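N-Acetyltransferase, PseH (PDB 4XPK) probably catalyses the N-4 acetylation of a UDP-linked amino sugar, the third step in making the pseudaminic acid that modifies flagellin. Local coordinates at residues F87-K92 with I101-I106. The protein carries 8 engineered substitutions. Residues are numbered along the deposited sequence; the frame is centred on the assembly and turned at random.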
# COMPACT_ATOMS: atom_id res chain seq x y z
N PHE A 87 -2.16 1.11 -6.36
CA PHE A 87 -1.64 1.10 -5.02
C PHE A 87 -2.69 0.59 -4.06
O PHE A 87 -3.90 0.58 -4.36
CB PHE A 87 -1.22 2.51 -4.59
CG PHE A 87 -2.37 3.42 -4.27
CD1 PHE A 87 -2.97 4.18 -5.27
CD2 PHE A 87 -2.87 3.50 -2.99
CE1 PHE A 87 -4.01 4.99 -4.99
CE2 PHE A 87 -3.95 4.31 -2.72
CZ PHE A 87 -4.50 5.07 -3.70
N GLY A 88 -2.21 0.23 -2.88
CA GLY A 88 -3.07 -0.22 -1.80
C GLY A 88 -2.54 0.35 -0.49
O GLY A 88 -1.36 0.67 -0.39
N LEU A 89 -3.42 0.48 0.53
CA LEU A 89 -3.01 1.05 1.82
C LEU A 89 -3.81 0.37 2.95
O LEU A 89 -5.00 0.04 2.77
CB LEU A 89 -3.15 2.59 1.77
CG LEU A 89 -4.15 3.52 2.47
CD1 LEU A 89 -4.08 3.46 3.97
CD2 LEU A 89 -3.85 5.00 2.06
N TYR A 90 -3.11 0.04 4.04
CA TYR A 90 -3.71 -0.65 5.15
C TYR A 90 -3.12 -0.09 6.45
O TYR A 90 -1.95 -0.26 6.72
CB TYR A 90 -3.48 -2.19 5.06
CG TYR A 90 -4.39 -2.96 6.03
CD1 TYR A 90 -3.98 -3.22 7.33
CD2 TYR A 90 -5.68 -3.35 5.67
CE1 TYR A 90 -4.79 -3.89 8.22
CE2 TYR A 90 -6.50 -4.03 6.57
CZ TYR A 90 -6.05 -4.29 7.85
OH TYR A 90 -6.83 -4.96 8.76
N ALA A 91 -3.94 0.60 7.23
CA ALA A 91 -3.50 1.15 8.51
C ALA A 91 -3.48 0.03 9.53
O ALA A 91 -4.26 -0.89 9.45
CB ALA A 91 -4.49 2.25 8.98
N LYS A 92 -2.58 0.13 10.50
CA LYS A 92 -2.51 -0.76 11.59
C LYS A 92 -3.92 -0.67 12.25
O LYS A 92 -4.42 0.44 12.42
CB LYS A 92 -1.39 -0.32 12.54
CG LYS A 92 -1.23 -1.18 13.77
CD LYS A 92 0.07 -0.83 14.44
CE LYS A 92 0.01 -0.95 15.91
NZ LYS A 92 -0.30 -2.30 16.25
N ILE A 101 -1.50 10.13 6.48
CA ILE A 101 -0.06 9.94 6.49
C ILE A 101 0.37 8.94 5.46
O ILE A 101 1.32 9.18 4.70
CB ILE A 101 0.44 9.46 7.87
CG1 ILE A 101 0.23 10.54 8.90
CG2 ILE A 101 1.95 9.16 7.78
CD1 ILE A 101 0.75 10.11 10.30
N LEU A 102 -0.33 7.82 5.41
CA LEU A 102 -0.06 6.77 4.46
C LEU A 102 -0.28 7.26 3.00
O LEU A 102 0.55 6.96 2.13
CB LEU A 102 -0.87 5.51 4.73
CG LEU A 102 -0.66 4.83 6.08
CD1 LEU A 102 -1.65 3.66 6.28
CD2 LEU A 102 0.83 4.39 6.21
N MET A 103 -1.36 8.00 2.78
CA MET A 103 -1.65 8.59 1.45
C MET A 103 -0.49 9.54 1.03
O MET A 103 -0.04 9.52 -0.12
CB MET A 103 -2.91 9.46 1.49
CG MET A 103 -4.21 8.96 1.02
SD MET A 103 -4.41 8.57 -0.76
CE MET A 103 -4.32 6.90 -0.18
N ASN A 104 -0.02 10.37 1.97
CA ASN A 104 1.13 11.25 1.67
C ASN A 104 2.30 10.44 1.17
O ASN A 104 2.97 10.83 0.21
CB ASN A 104 1.58 12.13 2.86
CG ASN A 104 0.59 13.26 3.19
OD1 ASN A 104 -0.20 13.72 2.34
ND2 ASN A 104 0.60 13.68 4.46
N GLU A 105 2.60 9.34 1.85
CA GLU A 105 3.72 8.54 1.51
C GLU A 105 3.56 7.87 0.16
O GLU A 105 4.49 7.76 -0.59
CB GLU A 105 3.97 7.48 2.60
CG GLU A 105 4.53 8.12 3.86
CD GLU A 105 5.83 8.92 3.63
OE1 GLU A 105 6.78 8.45 2.92
OE2 GLU A 105 5.89 10.05 4.18
N ILE A 106 2.36 7.42 -0.15
CA ILE A 106 2.07 6.76 -1.41
C ILE A 106 2.27 7.73 -2.56
O ILE A 106 2.92 7.43 -3.53
CB ILE A 106 0.65 6.20 -1.44
CG1 ILE A 106 0.59 4.91 -0.60
CG2 ILE A 106 0.11 5.98 -2.90
CD1 ILE A 106 -0.74 4.58 -0.09
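Ile106 reaches the aromatic ring of Phe87 with both of its branches. Its CG2 methyl lies over one face, displaced toward the rim, in a CH-pi contact 4.1 Å from the centroid and 23° off the normal. The longer branch carries CD1 on past the ring, 3.8 Å from Phe87 CD2, and on to Leu89, whose CB it meets at 3.6 Å. With chi1 of Ile106 at -77°, CG1 sits beside the backbone N and CG2 anti to it, and the extended chi2 carries CD1 on toward the strand. Met103 approaches the same ring obliquely. Its chain, bent at chi2 and chi3, brings CE to 3.6 Å from Phe87 CE2, while SD makes a Met-aromatic contact 5.5 Å from the ring centroid.

Strand 84-91 and helix 99-114 are the first two elements of a beta-alpha-beta unit completed by the parallel strand 118-124, within the mixed sheet of the GNAT acetyltransferase fold. The helix packs on the sheet here with its segment axis 9.2 Å from that of the strand and roughly antiparallel to it, the two directions 152° apart. No hydrogen bond joins the two segments, and the interface is apolar.

Farther along the strand, Leu89 and Leu102 meet through their CD1 methyls, a tight pair at 3.4 Å. Leu89 CD1 also rests near Leu102 CB, whereas Leu102 CD1 also lies 3.8 Å from Ala91 CA. Neighbouring strands extend the packing: Leu102 and Ile106 touch Ile75 of strand 70-78, and Leu119 of strand 118-124 contacts both Ile106 and Phe87. Tyr134, from helix 128-136, adds an edge-to-face ring contact with Phe87.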